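Local coordinates for protein fructose-bisphosphate aldolase (Plasmodium falciparum, PDB 4TR9) that belongs to the class I fructose-bisphosphate aldolase family of TIM-barrel enzymes and, in this structure, holds N'-[(E)-(2,4-dichlorophenyl)methylidene]-3,4-dihydroxybenzohydrazide in a pocket, at residues F70-L84 with M99-K113. Numbering follows the deposited sequence.
Sequences FGTKGLGKFISGAIL and MVNLLHNENIIPGIK
Five backbone hydrogen bonds join residues 80-84 to strand 109-113; strands 79-84 and 109-113 are parallel neighbours in the TIM barrel. They run from Ile109 N to Ser80 O, Ala82 N to Ile109 O, Gly111 N to Ala82 O, Leu84 N to Gly111 O and Lys113 N to Leu84 O. The first is nearly straight, 179° at the hydrogen. Gly111 lies opposite Ile83, with their CA atoms 4.0 Å apart.

On the outer, helix-facing side, helix 99-105 packs over this pair. Leu103 CD2 lies 3.7 Å from Phe70 CB and also meets Ala82 CB. Its other methyl, CD1, meets Leu84 CD2 tip to tip at 4.1 Å. Ile108 holds CG2 anti to its backbone N, against Ala82 CB (3.9 Å). Its CD1 reaches Leu75 CD2 at 3.8 Å, the two side chains crossing at about a right angle.

At the loop end the polar contacts centre on Glu106. Its chain bends at chi2 (-72°) and brings its carboxylate to the turn Thr72-Leu75. OE2 accepts from Gly74 N at 2.7 Å and OE1 from Gly76 N at 2.9 Å, both from above the carboxylate plane. Water 1 bridges Phe70 O and Leu102 O.

Lys113 ends its strand beside the bound 38D and forms a salt bridge with Asp115. Glu106 thus probably fixes the loop, while the strand bonds position Lys113 at the pocket.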
loop_
_atom_site.group_PDB
_atom_site.type_symbol
_atom_site.label_atom_id
_atom_site.label_comp_id
_atom_site.label_asym_id
_atom_site.label_seq_id
_atom_site.Cartn_x
_atom_site.Cartn_y
_atom_site.Cartn_z
ATOM N N PHE A 70 -22.467 -14.948 35.416
ATOM C CA PHE A 70 -22.530 -13.529 35.748
ATOM C C PHE A 70 -23.071 -13.300 37.155
ATOM O O PHE A 70 -22.870 -12.235 37.740
ATOM C CB PHE A 70 -23.391 -12.783 34.725
ATOM C CG PHE A 70 -22.999 -13.044 33.295
ATOM C CD1 PHE A 70 -21.685 -13.332 32.961
ATOM C CD2 PHE A 70 -23.947 -13.007 32.287
ATOM C CE1 PHE A 70 -21.325 -13.579 31.652
ATOM C CE2 PHE A 70 -23.592 -13.253 30.975
ATOM C CZ PHE A 70 -22.280 -13.541 30.659
ATOM N N GLY A 71 -23.754 -14.303 37.696
ATOM C CA GLY A 71 -24.320 -14.205 39.028
ATOM C C GLY A 71 -23.353 -14.657 40.104
ATOM O O GLY A 71 -23.719 -14.767 41.274
ATOM N N THR A 72 -22.112 -14.918 39.705
ATOM C CA THR A 72 -21.086 -15.371 40.637
ATOM C C THR A 72 -20.627 -14.241 41.553
ATOM O O THR A 72 -20.004 -13.279 41.104
ATOM C CB THR A 72 -19.866 -15.942 39.895
ATOM O OG1 THR A 72 -20.274 -17.047 39.079
ATOM C CG2 THR A 72 -18.814 -16.413 40.885
ATOM N N LYS A 73 -20.940 -14.368 42.838
ATOM C CA LYS A 73 -20.567 -13.359 43.822
ATOM C C LYS A 73 -19.057 -13.322 44.034
ATOM O O LYS A 73 -18.463 -14.288 44.512
ATOM C CB LYS A 73 -21.283 -13.619 45.151
ATOM C CG LYS A 73 -22.793 -13.436 45.084
ATOM C CD LYS A 73 -23.460 -13.765 46.412
ATOM C CE LYS A 73 -23.445 -15.261 46.694
ATOM N NZ LYS A 73 -24.268 -16.023 45.713
ATOM N N GLY A 74 -18.441 -12.202 43.667
ATOM C CA GLY A 74 -17.013 -12.021 43.847
ATOM C C GLY A 74 -16.222 -12.173 42.562
ATOM O O GLY A 74 -14.991 -12.193 42.580
ATOM N N LEU A 75 -16.931 -12.276 41.443
ATOM C CA LEU A 75 -16.294 -12.451 40.142
ATOM C C LEU A 75 -15.598 -11.171 39.687
ATOM O O LEU A 75 -14.646 -11.213 38.907
ATOM C CB LEU A 75 -17.326 -12.886 39.098
ATOM C CG LEU A 75 -16.783 -13.263 37.717
ATOM C CD1 LEU A 75 -15.900 -14.499 37.808
ATOM C CD2 LEU A 75 -17.917 -13.477 36.727
ATOM N N GLY A 76 -16.077 -10.035 40.185
ATOM C CA GLY A 76 -15.557 -8.740 39.782
ATOM C C GLY A 76 -14.132 -8.474 40.225
ATOM O O GLY A 76 -13.491 -7.539 39.744
ATOM N N LYS A 77 -13.634 -9.293 41.145
ATOM C CA LYS A 77 -12.272 -9.143 41.638
ATOM C C LYS A 77 -11.257 -9.562 40.580
ATOM O O LYS A 77 -10.135 -9.055 40.546
ATOM C CB LYS A 77 -12.073 -9.962 42.917
ATOM C CG LYS A 77 -10.723 -9.754 43.586
ATOM C CD LYS A 77 -10.606 -10.556 44.872
ATOM C CE LYS A 77 -9.259 -10.331 45.540
ATOM N NZ LYS A 77 -9.128 -11.104 46.806
ATOM N N PHE A 78 -11.659 -10.480 39.705
ATOM C CA PHE A 78 -10.753 -11.009 38.690
ATOM C C PHE A 78 -11.217 -10.692 37.271
ATOM O O PHE A 78 -10.440 -10.783 36.322
ATOM C CB PHE A 78 -10.599 -12.521 38.856
ATOM C CG PHE A 78 -10.366 -12.954 40.275
ATOM C CD1 PHE A 78 -9.190 -12.632 40.928
ATOM C CD2 PHE A 78 -11.324 -13.689 40.953
ATOM C CE1 PHE A 78 -8.973 -13.029 42.233
ATOM C CE2 PHE A 78 -11.113 -14.090 42.258
ATOM C CZ PHE A 78 -9.936 -13.759 42.898
ATOM N N ILE A 79 -12.485 -10.320 37.130
ATOM C CA ILE A 79 -13.047 -10.021 35.818
ATOM C C ILE A 79 -13.460 -8.557 35.703
ATOM O O ILE A 79 -14.253 -8.059 36.502
ATOM C CB ILE A 79 -14.263 -10.914 35.511
ATOM C CG1 ILE A 79 -13.852 -12.388 35.521
ATOM C CG2 ILE A 79 -14.874 -10.542 34.170
ATOM C CD1 ILE A 79 -12.767 -12.723 34.521
ATOM N N SER A 80 -12.912 -7.872 34.703
ATOM C CA SER A 80 -13.216 -6.463 34.481
ATOM C C SER A 80 -14.394 -6.301 33.530
ATOM O O SER A 80 -15.185 -5.366 33.657
ATOM C CB SER A 80 -11.993 -5.732 33.925
ATOM O OG SER A 80 -11.631 -6.244 32.653
ATOM N N GLY A 81 -14.503 -7.217 32.574
ATOM C CA GLY A 81 -15.562 -7.159 31.588
ATOM C C GLY A 81 -15.957 -8.524 31.066
ATOM O O GLY A 81 -15.164 -9.465 31.091
ATOM N N ALA A 82 -17.194 -8.632 30.594
ATOM C CA ALA A 82 -17.697 -9.881 30.037
ATOM C C ALA A 82 -18.361 -9.639 28.687
ATOM O O ALA A 82 -19.265 -8.813 28.568
ATOM C CB ALA A 82 -18.671 -10.540 31.001
ATOM N N ILE A 83 -17.903 -10.364 27.671
ATOM C CA ILE A 83 -18.445 -10.222 26.325
ATOM C C ILE A 83 -19.688 -11.086 26.159
ATOM O O ILE A 83 -19.660 -12.283 26.437
ATOM C CB ILE A 83 -17.409 -10.609 25.257
ATOM C CG1 ILE A 83 -16.043 -10.007 25.594
ATOM C CG2 ILE A 83 -17.875 -10.163 23.879
ATOM C CD1 ILE A 83 -14.946 -10.403 24.632
ATOM N N LEU A 84 -20.778 -10.474 25.706
ATOM C CA LEU A 84 -22.044 -11.183 25.571
ATOM C C LEU A 84 -22.426 -11.403 24.114
ATOM O O LEU A 84 -21.956 -10.696 23.221
ATOM C CB LEU A 84 -23.170 -10.418 26.273
ATOM C CG LEU A 84 -22.896 -9.801 27.645
ATOM C CD1 LEU A 84 -24.163 -9.171 28.206
ATOM C CD2 LEU A 84 -22.339 -10.832 28.602
ATOM N N MET A 99 -29.501 -9.934 32.607
ATOM C CA MET A 99 -28.120 -10.389 32.717
ATOM C C MET A 99 -27.163 -9.210 32.847
ATOM O O MET A 99 -26.102 -9.323 33.462
ATOM C CB MET A 99 -27.740 -11.245 31.508
ATOM C CG MET A 99 -28.605 -12.479 31.332
ATOM S SD MET A 99 -28.525 -13.579 32.757
ATOM C CE MET A 99 -29.753 -14.800 32.302
ATOM N N VAL A 100 -27.549 -8.078 32.267
ATOM C CA VAL A 100 -26.748 -6.862 32.332
ATOM C C VAL A 100 -26.613 -6.365 33.770
ATOM O O VAL A 100 -25.530 -5.959 34.197
ATOM C CB VAL A 100 -27.355 -5.746 31.457
ATOM C CG1 VAL A 100 -26.553 -4.463 31.591
ATOM C CG2 VAL A 100 -27.415 -6.189 30.005
ATOM N N ASN A 101 -27.715 -6.408 34.514
ATOM C CA ASN A 101 -27.719 -5.943 35.897
ATOM C C ASN A 101 -26.850 -6.805 36.808
ATOM O O ASN A 101 -26.314 -6.318 37.803
ATOM C CB ASN A 101 -29.149 -5.894 36.437
ATOM C CG ASN A 101 -29.973 -4.791 35.801
ATOM O OD1 ASN A 101 -29.429 -3.834 35.251
ATOM N ND2 ASN A 101 -31.291 -4.916 35.881
ATOM N N LEU A 102 -26.712 -8.082 36.467
ATOM C CA LEU A 102 -25.846 -8.982 37.221
ATOM C C LEU A 102 -24.389 -8.547 37.100
ATOM O O LEU A 102 -23.605 -8.697 38.037
ATOM C CB LEU A 102 -26.005 -10.424 36.736
ATOM C CG LEU A 102 -27.388 -11.059 36.888
ATOM C CD1 LEU A 102 -27.378 -12.491 36.375
ATOM C CD2 LEU A 102 -27.850 -11.009 38.337
ATOM N N LEU A 103 -24.037 -8.005 35.939
ATOM C CA LEU A 103 -22.683 -7.525 35.696
ATOM C C LEU A 103 -22.451 -6.177 36.367
ATOM O O LEU A 103 -21.358 -5.899 36.863
ATOM C CB LEU A 103 -22.415 -7.417 34.193
ATOM C CG LEU A 103 -22.516 -8.717 33.394
ATOM C CD1 LEU A 103 -22.286 -8.454 31.915
ATOM C CD2 LEU A 103 -21.528 -9.747 33.920
ATOM N N HIS A 104 -23.485 -5.342 36.379
ATOM C CA HIS A 104 -23.407 -4.020 36.992
ATOM C C HIS A 104 -23.157 -4.112 38.493
ATOM O O HIS A 104 -22.419 -3.305 39.059
ATOM C CB HIS A 104 -24.690 -3.228 36.726
ATOM C CG HIS A 104 -24.813 -2.730 35.320
ATOM N ND1 HIS A 104 -25.947 -2.106 34.848
ATOM C CD2 HIS A 104 -23.941 -2.758 34.283
ATOM C CE1 HIS A 104 -25.771 -1.773 33.582
ATOM N NE2 HIS A 104 -24.562 -2.158 33.214
ATOM N N ASN A 105 -23.776 -5.098 39.132
ATOM C CA ASN A 105 -23.632 -5.284 40.570
ATOM C C ASN A 105 -22.250 -5.810 40.944
ATOM O O ASN A 105 -21.798 -5.640 42.076
ATOM C CB ASN A 105 -24.710 -6.233 41.094
ATOM C CG ASN A 105 -26.113 -5.707 40.858
ATOM O OD1 ASN A 105 -26.335 -4.498 40.803
ATOM N ND2 ASN A 105 -27.071 -6.617 40.717
ATOM N N GLU A 106 -21.582 -6.444 39.988
ATOM C CA GLU A 106 -20.271 -7.028 40.238
ATOM C C GLU A 106 -19.142 -6.234 39.589
ATOM O O GLU A 106 -18.054 -6.769 39.372
ATOM C CB GLU A 106 -20.234 -8.476 39.745
ATOM C CG GLU A 106 -20.681 -9.495 40.779
ATOM C CD GLU A 106 -19.659 -9.684 41.885
ATOM O OE1 GLU A 106 -18.480 -9.325 41.677
ATOM O OE2 GLU A 106 -20.034 -10.192 42.962
ATOM N N ASN A 107 -19.409 -4.966 39.282
ATOM C CA ASN A 107 -18.411 -4.069 38.700
ATOM C C ASN A 107 -17.865 -4.600 37.373
ATOM O O ASN A 107 -16.725 -4.325 36.999
ATOM C CB ASN A 107 -17.266 -3.834 39.696
ATOM C CG ASN A 107 -16.388 -2.652 39.322
ATOM O OD1 ASN A 107 -16.822 -1.734 38.626
ATOM N ND2 ASN A 107 -15.140 -2.675 39.780
ATOM N N ILE A 108 -18.687 -5.365 36.663
ATOM C CA ILE A 108 -18.271 -5.957 35.396
ATOM C C ILE A 108 -18.876 -5.210 34.210
ATOM O O ILE A 108 -20.091 -5.026 34.132
ATOM C CB ILE A 108 -18.660 -7.445 35.316
ATOM C CG1 ILE A 108 -18.025 -8.223 36.470
ATOM C CG2 ILE A 108 -18.233 -8.037 33.981
ATOM C CD1 ILE A 108 -18.341 -9.703 36.459
ATOM N N ILE A 109 -18.016 -4.783 33.291
ATOM C CA ILE A 109 -18.445 -4.036 32.115
ATOM C C ILE A 109 -19.001 -4.961 31.034
ATOM O O ILE A 109 -18.312 -5.873 30.580
ATOM C CB ILE A 109 -17.287 -3.217 31.521
ATOM C CG1 ILE A 109 -16.689 -2.289 32.579
ATOM C CG2 ILE A 109 -17.759 -2.420 30.319
ATOM C CD1 ILE A 109 -15.500 -1.497 32.087
ATOM N N PRO A 110 -20.254 -4.724 30.620
ATOM C CA PRO A 110 -20.902 -5.512 29.566
ATOM C C PRO A 110 -20.249 -5.320 28.199
ATOM O O PRO A 110 -19.975 -4.189 27.795
ATOM C CB PRO A 110 -22.340 -4.978 29.559
ATOM C CG PRO A 110 -22.517 -4.317 30.889
ATOM C CD PRO A 110 -21.178 -3.747 31.220
ATOM N N GLY A 111 -20.004 -6.424 27.500
ATOM C CA GLY A 111 -19.448 -6.380 26.160
ATOM C C GLY A 111 -20.338 -7.122 25.186
ATOM O O GLY A 111 -21.164 -7.936 25.596
ATOM N N ILE A 112 -20.175 -6.851 23.897
ATOM C CA ILE A 112 -21.049 -7.447 22.894
ATOM C C ILE A 112 -20.298 -7.888 21.635
ATOM O O ILE A 112 -19.462 -7.160 21.098
ATOM C CB ILE A 112 -22.184 -6.469 22.504
ATOM C CG1 ILE A 112 -23.097 -7.087 21.442
ATOM C CG2 ILE A 112 -21.618 -5.133 22.037
ATOM C CD1 ILE A 112 -23.827 -8.325 21.910
ATOM N N LYS A 113 -20.594 -9.103 21.188
ATOM C CA LYS A 113 -20.074 -9.620 19.929
ATOM C C LYS A 113 -20.890 -9.054 18.771
ATOM O O LYS A 113 -22.106 -9.227 18.723
ATOM C CB LYS A 113 -20.118 -11.149 19.929
ATOM C CG LYS A 113 -19.756 -11.799 18.611
ATOM C CD LYS A 113 -20.057 -13.288 18.657
ATOM C CE LYS A 113 -19.637 -13.985 17.378
ATOM N NZ LYS A 113 -18.161 -13.948 17.200
HETATM O O HOH W 1 -23.617 -10.695 39.904
HETATM O O HOH W 2 -14.656 -5.539 37.849
HETATM O O HOH W 3 -14.658 -3.574 35.509
#